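Local structure of hypothetical sugar kinase (Cytophaga hutchinsonii, 3R8E) at residues E189-G193 against I244-I248; V156-V160 against T175-H179; V256-N262 against H288-Y293. The protein probably phosphorylates a sugar, as a putative kinase of the ROK family with a ribonuclease H-like fold. All coordinates share one frame; numbering follows the deposited sequence. Where two conformers were deposited one is given.

In the fold
Interactions 1, 2 and 3 lie around the five-stranded sheet that contains strands 156-162 and 263-267. The centres of interactions 1 and 2 are 13 Å apart and the two are joined directly: Glu-189 OE1 probably accepts a hydrogen bond from Val-156 N (3.0 Å), and Val-192 CG2 packs on Val-156 CG2 (3.7 Å). Interaction 3, centred about 17 Å from interaction 2, meets it where Leu-261 CD2 lies 3.8 Å from Val-160 CG1. Interactions 1 and 3 do not touch but share helix 235-259. The segment 175-179 carries a sequence that probably belongs to the sugar site, and interactions 2 and 3 both border the second subunit.

Interaction 1: residues E189-G193 against I244-I248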
loop_
_atom_site.group_PDB
_atom_site.type_symbol
_atom_site.label_atom_id
_atom_site.label_comp_id
_atom_site.label_asym_id
_atom_site.label_seq_id
_atom_site.Cartn_x
_atom_site.Cartn_y
_atom_site.Cartn_z
ATOM N N GLU A 189 -12.944 7.909 2.391
ATOM C CA GLU A 189 -14.029 8.540 1.631
ATOM C C GLU A 189 -15.231 8.921 2.512
ATOM O O GLU A 189 -15.957 9.838 2.136
ATOM C CB GLU A 189 -14.461 7.740 0.395
ATOM C CG GLU A 189 -15.131 6.397 0.602
ATOM C CD GLU A 189 -15.629 5.815 -0.711
ATOM O OE1 GLU A 189 -14.924 5.957 -1.738
ATOM O OE2 GLU A 189 -16.738 5.235 -0.718
ATOM N N ASN A 190 -15.392 8.313 3.709
ATOM C CA ASN A 190 -16.474 8.719 4.606
ATOM C C ASN A 190 -16.067 9.969 5.415
ATOM O O ASN A 190 -16.887 10.523 6.152
ATOM C CB ASN A 190 -16.913 7.569 5.511
ATOM C CG ASN A 190 -17.725 6.521 4.783
ATOM O OD1 ASN A 190 -18.353 6.781 3.745
ATOM N ND2 ASN A 190 -17.742 5.307 5.316
ATOM N N GLN A 191 -14.810 10.435 5.236
ATOM C CA GLN A 191 -14.294 11.640 5.885
ATOM C C GLN A 191 -14.139 12.791 4.884
ATOM O O GLN A 191 -14.454 13.931 5.225
ATOM C CB GLN A 191 -12.941 11.370 6.571
ATOM C CG GLN A 191 -13.002 10.430 7.776
ATOM C CD GLN A 191 -13.439 11.135 9.032
ATOM O OE1 GLN A 191 -12.658 11.833 9.686
ATOM N NE2 GLN A 191 -14.696 10.957 9.403
ATOM N N VAL A 192 -13.648 12.504 3.657
ATOM C CA VAL A 192 -13.370 13.563 2.677
ATOM C C VAL A 192 -14.267 13.521 1.417
ATOM O O VAL A 192 -14.171 14.446 0.610
ATOM C CB VAL A 192 -11.867 13.638 2.272
ATOM C CG1 VAL A 192 -10.975 13.875 3.488
ATOM C CG2 VAL A 192 -11.424 12.404 1.497
ATOM N N GLY A 193 -15.128 12.506 1.275
ATOM C CA GLY A 193 -16.079 12.427 0.165
ATOM C C GLY A 193 -16.990 13.648 0.179
ATOM O O GLY A 193 -17.294 14.159 1.256
ATOM N N ILE A 244 -9.556 18.932 6.045
ATOM C CA ILE A 244 -9.664 17.974 4.929
ATOM C C ILE A 244 -8.242 17.630 4.439
ATOM O O ILE A 244 -7.928 16.448 4.258
ATOM C CB ILE A 244 -10.581 18.543 3.793
ATOM C CG1 ILE A 244 -12.081 18.623 4.223
ATOM C CG2 ILE A 244 -10.413 17.803 2.451
ATOM C CD1 ILE A 244 -12.831 17.258 4.520
ATOM N N GLY A 245 -7.396 18.654 4.304
ATOM C CA GLY A 245 -6.002 18.511 3.888
ATOM C C GLY A 245 -5.201 17.593 4.790
ATOM O O GLY A 245 -4.545 16.670 4.302
ATOM N N THR A 246 -5.300 17.805 6.123
ATOM C CA THR A 246 -4.628 16.971 7.127
ATOM C C THR A 246 -5.055 15.504 6.971
ATOM O O THR A 246 -4.189 14.624 6.962
ATOM C CB THR A 246 -4.915 17.486 8.547
ATOM O OG1 THR A 246 -4.473 18.837 8.652
ATOM C CG2 THR A 246 -4.239 16.638 9.632
ATOM N N ILE A 247 -6.380 15.247 6.822
ATOM C CA ILE A 247 -6.922 13.890 6.664
ATOM C C ILE A 247 -6.350 13.232 5.393
ATOM O O ILE A 247 -5.870 12.103 5.479
ATOM C CB ILE A 247 -8.480 13.864 6.679
ATOM C CG1 ILE A 247 -9.035 14.401 8.022
ATOM C CG2 ILE A 247 -9.019 12.442 6.390
ATOM C CD1 ILE A 247 -10.501 14.871 7.977
ATOM N N ILE A 248 -6.368 13.937 4.234
ATOM C CA ILE A 248 -5.846 13.376 2.972
ATOM C C ILE A 248 -4.340 13.076 3.124
ATOM O O ILE A 248 -3.890 11.992 2.735
ATOM C CB ILE A 248 -6.133 14.286 1.740
ATOM C CG1 ILE A 248 -7.657 14.514 1.552
ATOM C CG2 ILE A 248 -5.528 13.689 0.453
ATOM C CD1 ILE A 248 -8.004 15.693 0.599
#
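Val-192 points one methyl, CG1, into the side of the helical segment 244-248, where three isoleucines receive it. With CG1 anti to the carbonyl carbon (chi1 -58°), this branch lies 3.8 Å from Ile-247 CG2, while the two side chains slide past each other in opposite directions. Ile-248 meets the same methyl at a slant through its CG1 (3.9 Å), and Ile-244 closes on it from one turn earlier, its CD1 4.0 Å from Val-192 CG1. The chain of Ile-244 is bent so that this terminal methyl also rests against the backbone, 3.8 Å from Gln-191 O. The contact thus joins the single helical turn 189-192, which follows the ExGH-bearing loop and leads at once into helix 194-207, to the long helix 235-259, which packs on the sheet of the ribonuclease H-like domain through strand 147-152. Gly-193 marks the break between the two shorter helices: its N still bonds back to Glu-189 O (2.9 Å), it takes the N-cap position of the next helix, and a side chain there would run into that same carbonyl oxygen. Gln-191 crosses Ile-247 at about a right angle. Its CB, near the root of the side chain, touches Ile-247 CG2 (4.1 Å), and beyond it the bend at chi2 (-81°) brings OE1 beside Ile-247 CD1 at 4.1 Å, an apolar neighbour for the amide oxygen. No hydrogen bond spans the two segments. Ile-248 continues onto Leu-150 and Leu-152 of strand 147-152, whereas Ile-244 reaches Leu-197 of helix 194-207.

Interaction 2: residues V156-V160 against T175-H179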
loop_
_atom_site.group_PDB
_atom_site.type_symbol
_atom_site.label_atom_id
_atom_site.label_comp_id
_atom_site.label_asym_id
_atom_site.label_seq_id
_atom_site.Cartn_x
_atom_site.Cartn_y
_atom_site.Cartn_z
ATOM N N VAL A 156 -13.770 8.346 -3.098
ATOM C CA VAL A 156 -12.346 8.588 -3.311
ATOM C C VAL A 156 -11.822 7.438 -4.157
ATOM O O VAL A 156 -11.839 6.285 -3.724
ATOM C CB VAL A 156 -11.532 8.795 -2.001
ATOM C CG1 VAL A 156 -10.033 8.912 -2.292
ATOM C CG2 VAL A 156 -12.019 10.029 -1.252
ATOM N N GLY A 157 -11.427 7.767 -5.376
ATOM C CA GLY A 157 -10.877 6.803 -6.313
ATOM C C GLY A 157 -9.389 7.027 -6.459
ATOM O O GLY A 157 -8.906 8.149 -6.253
ATOM N N SER A 158 -8.646 5.965 -6.793
ATOM C CA SER A 158 -7.206 6.083 -6.986
ATOM C C SER A 158 -6.703 5.101 -8.017
ATOM O O SER A 158 -7.245 4.008 -8.156
ATOM C CB SER A 158 -6.450 5.886 -5.675
ATOM O OG SER A 158 -6.797 4.653 -5.070
ATOM N N GLY A 159 -5.663 5.513 -8.715
ATOM C CA GLY A 159 -4.987 4.717 -9.719
ATOM C C GLY A 159 -3.515 5.001 -9.566
ATOM O O GLY A 159 -3.141 6.137 -9.259
ATOM N N VAL A 160 -2.670 3.979 -9.748
ATOM C CA VAL A 160 -1.230 4.166 -9.597
ATOM C C VAL A 160 -0.474 3.641 -10.801
ATOM O O VAL A 160 -0.694 2.505 -11.232
ATOM C CB VAL A 160 -0.709 3.486 -8.290
ATOM C CG1 VAL A 160 0.819 3.455 -8.245
ATOM C CG2 VAL A 160 -1.256 4.172 -7.046
ATOM N N THR A 175 -5.136 -0.742 -4.845
ATOM C CA THR A 175 -5.306 0.699 -4.610
ATOM C C THR A 175 -6.779 1.142 -4.469
ATOM O O THR A 175 -7.219 2.107 -5.114
ATOM C CB THR A 175 -4.551 1.522 -5.678
ATOM O OG1 THR A 175 -5.026 1.175 -6.979
ATOM C CG2 THR A 175 -3.045 1.303 -5.623
ATOM N N GLU A 176 -7.506 0.486 -3.551
ATOM C CA GLU A 176 -8.869 0.854 -3.151
ATOM C C GLU A 176 -8.716 1.727 -1.898
ATOM O O GLU A 176 -9.147 1.352 -0.807
ATOM C CB GLU A 176 -9.722 -0.408 -2.909
ATOM C CG GLU A 176 -10.201 -1.047 -4.207
ATOM C CD GLU A 176 -11.271 -0.278 -4.963
ATOM O OE1 GLU A 176 -11.920 0.605 -4.358
ATOM O OE2 GLU A 176 -11.464 -0.563 -6.166
ATOM N N VAL A 177 -8.042 2.886 -2.063
ATOM C CA VAL A 177 -7.617 3.744 -0.952
ATOM C C VAL A 177 -8.771 4.500 -0.283
ATOM O O VAL A 177 -8.630 4.893 0.875
ATOM C CB VAL A 177 -6.451 4.708 -1.300
ATOM C CG1 VAL A 177 -5.321 3.991 -2.040
ATOM C CG2 VAL A 177 -6.935 5.919 -2.073
ATOM N N GLY A 178 -9.895 4.658 -0.980
ATOM C CA GLY A 178 -11.067 5.321 -0.411
ATOM C C GLY A 178 -11.580 4.614 0.829
ATOM O O GLY A 178 -12.144 5.246 1.727
ATOM N N HIS A 179 -11.343 3.292 0.906
ATOM C CA HIS A 179 -11.829 2.469 2.009
ATOM C C HIS A 179 -10.786 2.228 3.108
ATOM O O HIS A 179 -11.063 1.470 4.044
ATOM C CB HIS A 179 -12.369 1.150 1.460
ATOM C CG HIS A 179 -13.405 1.356 0.398
ATOM N ND1 HIS A 179 -14.699 1.733 0.718
ATOM C CD2 HIS A 179 -13.287 1.294 -0.948
ATOM C CE1 HIS A 179 -15.327 1.879 -0.438
ATOM N NE2 HIS A 179 -14.521 1.619 -1.470
HETATM O O HOH W 1 -11.091 3.625 -3.540
HETATM O O HOH W 2 -7.765 1.493 -7.977
HETATM O O HOH W 3 -10.037 3.473 -6.237
HETATM O O HOH W 4 -3.695 1.419 -9.490
#
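The sequence Glu-176 to His-179 fits the ExGH motif of ROK sugar kinases, whose glutamate and histidine contact the sugar in relatives and probably do so here; interaction 2 lays this motif along strand 156-162. The two backbones run in nearly opposite directions, 165° apart, yet no clear hydrogen bond joins them directly, and much of the polar contact passes through waters. One water bridges Val-156 O (2.8 Å), Gly-178 N (3.0 Å) and Glu-176 OE1, accepting from the N-H. Farther along, Thr-175 OG1 holds two waters. The first lies 2.6 Å from Ser-158 O, and the second accepts from Val-160 N (2.8 Å). Thr-175 has its hydroxyl set between its own backbone N and carbonyl carbon (chi1 58°), which leaves CG2 to meet Val-160 CG2 at 3.7 Å. Another water takes the N-H of Ser-158 and makes a weak bond to Thr-175 O. At the other end the two backbones come closer: Gly-178 CA makes a C-H...O contact with Val-156 O (3.5 Å), and a CB on Gly-178 would clash with that oxygen, which is consistent with a glycine at this place in the motif. Val-177 turns CG2 to Val-156 CG1, a loose apolar contact at 4.3 Å, and Ser-158 CB packs on the same Val-177 CG2 (3.6 Å), while Glu-176 OE1 lies in the plane of the His-179 ring, at its edge. Beneath the motif, Val-177 reaches Leu-150 of strand 147-152 and Ile-255 of helix 235-259. Glu-176 and His-179 pack on Arg-257 of the second subunit, and strand 156-162 pairs through Gly-157 and Gly-159 with strand 147-152.

Interaction 3: residues V256-N262 against H288-Y293; sequences VRVMDLN and HLPTYY
Three direct hydrogen bonds join the last turn of helix 235-259 and the residues after it to the link between helices 274-288 and 291-294. Tyr-292 OH donates to the syn lone pair of Asp-260 OD2 (2.6 Å), which lies at the edge of the tyrosine ring. Asn-262 ND2 gives a nearly straight bond to Tyr-293 O (2.8 Å, 171°) with the oxygen in its amide plane, and also bonds Asp-296 OD1. Weaker and more bent is the bond from Arg-257 NH1 to Tyr-293 OH (3.1 Å, 131°). Water extends this network: one molecule accepts from Arg-257 NE and donates to His-288 O (2.7 Å), and another links Arg-257 O with Tyr-293 OH. Apolar contacts fill in around these bonds. Val-256 has CG1 anti to its own N, which carries this methyl to Tyr-293 CD1 at 3.4 Å and to Leu-289 CD1 at 3.9 Å. The guanidinium of Arg-257 stands 70° to the Tyr-293 ring, with Pro-290 CD over one of its faces (3.4 Å from NH2), while Leu-289 CD2 lies 3.7 Å from NE. A leucine in place of Arg-257 would probably leave the phenol oxygen of Tyr-293 and the water at His-288 O each short of a partner, and Pro-290 without its flat neighbour. Arg-171 of the second subunit forms a salt bridge with Asp-260 OD1 and a cation-pi contact with Tyr-292, while Asn-173 of that subunit bonds Asp-260 OD2. Segment 256-262 leads into, and 288-293 forms part of the return from, the beta-alpha-beta crossover in which helix 274-288 connects the parallel neighbours 263-267 and 298-301, as in ribonuclease H-like domains, and here they form part of the dimer interface.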
loop_
_atom_site.group_PDB
_atom_site.type_symbol
_atom_site.label_atom_id
_atom_site.label_comp_id
_atom_site.label_asym_id
_atom_site.label_seq_id
_atom_site.Cartn_x
_atom_site.Cartn_y
_atom_site.Cartn_z
ATOM N N VAL A 256 2.227 6.111 0.770
ATOM C CA VAL A 256 3.642 6.308 0.457
ATOM C C VAL A 256 4.504 5.262 1.203
ATOM O O VAL A 256 5.415 4.706 0.600
ATOM C CB VAL A 256 4.056 7.766 0.777
ATOM C CG1 VAL A 256 5.565 7.925 0.823
ATOM C CG2 VAL A 256 3.450 8.721 -0.247
ATOM N N ARG A 257 4.215 4.981 2.489
ATOM C CA ARG A 257 5.003 3.997 3.243
ATOM C C ARG A 257 4.888 2.607 2.620
ATOM O O ARG A 257 5.869 1.870 2.561
ATOM C CB ARG A 257 4.578 3.943 4.726
ATOM C CG ARG A 257 5.129 5.084 5.586
ATOM C CD ARG A 257 6.658 5.155 5.547
ATOM N NE ARG A 257 7.222 5.882 6.685
ATOM C CZ ARG A 257 8.497 5.812 7.057
ATOM N NH1 ARG A 257 9.347 5.037 6.395
ATOM N NH2 ARG A 257 8.924 6.486 8.118
ATOM N N VAL A 258 3.704 2.272 2.115
ATOM C CA VAL A 258 3.499 0.958 1.517
ATOM C C VAL A 258 4.102 0.849 0.095
ATOM O O VAL A 258 4.791 -0.139 -0.199
ATOM C CB VAL A 258 1.980 0.609 1.491
ATOM C CG1 VAL A 258 1.711 -0.640 0.655
ATOM C CG2 VAL A 258 1.419 0.434 2.900
HETATM N N MSE A 259 3.833 1.848 -0.774
HETATM C CA MSE A 259 4.182 1.835 -2.198
HETATM C C MSE A 259 5.539 2.435 -2.556
HETATM O O MSE A 259 6.059 2.135 -3.632
HETATM C CB MSE A 259 3.110 2.599 -2.999
HETATM C CG MSE A 259 1.710 2.041 -2.819
HETATM SE SE MSE A 259 1.537 0.288 -3.621
HETATM C CE MSE A 259 1.262 0.846 -5.401
ATOM N N ASP A 260 6.072 3.338 -1.711
ATOM C CA ASP A 260 7.295 4.098 -1.971
ATOM C C ASP A 260 7.170 4.839 -3.320
ATOM O O ASP A 260 7.858 4.533 -4.296
ATOM C CB ASP A 260 8.609 3.294 -1.886
ATOM C CG ASP A 260 9.820 4.219 -1.914
ATOM O OD1 ASP A 260 9.628 5.465 -1.883
ATOM O OD2 ASP A 260 10.945 3.712 -2.030
ATOM N N LEU A 261 6.243 5.787 -3.360
ATOM C CA LEU A 261 6.043 6.707 -4.473
ATOM C C LEU A 261 5.942 8.083 -3.844
ATOM O O LEU A 261 5.595 8.174 -2.666
ATOM C CB LEU A 261 4.806 6.352 -5.351
ATOM C CG LEU A 261 3.412 6.322 -4.685
ATOM C CD1 LEU A 261 2.809 7.717 -4.576
ATOM C CD2 LEU A 261 2.450 5.485 -5.499
ATOM N N ASN A 262 6.254 9.145 -4.581
ATOM C CA ASN A 262 6.140 10.480 -3.991
ATOM C C ASN A 262 5.674 11.531 -5.016
ATOM O O ASN A 262 5.841 12.728 -4.785
ATOM C CB ASN A 262 7.440 10.906 -3.296
ATOM C CG ASN A 262 8.613 11.064 -4.216
ATOM O OD1 ASN A 262 8.551 10.732 -5.402
ATOM N ND2 ASN A 262 9.720 11.553 -3.679
ATOM N N HIS A 288 5.180 13.304 9.222
ATOM C CA HIS A 288 5.243 11.858 9.431
ATOM C C HIS A 288 6.222 11.091 8.530
ATOM O O HIS A 288 6.487 9.922 8.816
ATOM C CB HIS A 288 3.842 11.254 9.261
ATOM C CG HIS A 288 2.834 11.802 10.225
ATOM N ND1 HIS A 288 2.847 11.448 11.560
ATOM C CD2 HIS A 288 1.808 12.656 10.010
ATOM C CE1 HIS A 288 1.831 12.090 12.111
ATOM N NE2 HIS A 288 1.183 12.835 11.219
ATOM N N LEU A 289 6.725 11.700 7.449
ATOM C CA LEU A 289 7.646 11.004 6.552
ATOM C C LEU A 289 9.058 11.578 6.610
ATOM O O LEU A 289 9.205 12.798 6.616
ATOM C CB LEU A 289 7.155 11.040 5.090
ATOM C CG LEU A 289 5.834 10.324 4.762
ATOM C CD1 LEU A 289 5.305 10.783 3.419
ATOM C CD2 LEU A 289 5.984 8.791 4.799
ATOM N N PRO A 290 10.108 10.721 6.546
ATOM C CA PRO A 290 11.484 11.249 6.511
ATOM C C PRO A 290 11.806 11.897 5.155
ATOM O O PRO A 290 11.048 11.738 4.190
ATOM C CB PRO A 290 12.349 10.011 6.773
ATOM C CG PRO A 290 11.528 8.868 6.289
ATOM C CD PRO A 290 10.092 9.243 6.523
ATOM N N THR A 291 12.949 12.599 5.076
ATOM C CA THR A 291 13.382 13.329 3.872
ATOM C C THR A 291 13.587 12.399 2.650
ATOM O O THR A 291 13.467 12.877 1.513
ATOM C CB THR A 291 14.628 14.179 4.146
ATOM O OG1 THR A 291 15.681 13.354 4.627
ATOM C CG2 THR A 291 14.352 15.314 5.125
ATOM N N TYR A 292 13.852 11.090 2.875
ATOM C CA TYR A 292 13.966 10.107 1.789
ATOM C C TYR A 292 12.774 10.231 0.813
ATOM O O TYR A 292 12.967 10.187 -0.400
ATOM C CB TYR A 292 14.050 8.662 2.341
ATOM C CG TYR A 292 13.862 7.610 1.268
ATOM C CD1 TYR A 292 14.855 7.364 0.323
ATOM C CD2 TYR A 292 12.660 6.911 1.149
ATOM C CE1 TYR A 292 14.670 6.433 -0.697
ATOM C CE2 TYR A 292 12.457 5.987 0.124
ATOM C CZ TYR A 292 13.467 5.749 -0.794
ATOM O OH TYR A 292 13.272 4.864 -1.824
ATOM N N TYR A 293 11.558 10.429 1.348
ATOM C CA TYR A 293 10.350 10.572 0.522
ATOM C C TYR A 293 10.027 12.001 0.131
ATOM O O TYR A 293 9.502 12.212 -0.958
ATOM C CB TYR A 293 9.119 10.048 1.263
ATOM C CG TYR A 293 9.240 8.641 1.788
ATOM C CD1 TYR A 293 8.916 7.549 0.988
ATOM C CD2 TYR A 293 9.613 8.398 3.102
ATOM C CE1 TYR A 293 8.964 6.247 1.487
ATOM C CE2 TYR A 293 9.688 7.102 3.608
ATOM C CZ TYR A 293 9.359 6.027 2.798
ATOM O OH TYR A 293 9.430 4.751 3.305
HETATM O O HOH W 5 8.241 3.024 1.770
HETATM O O HOH W 6 5.574 7.400 8.323
#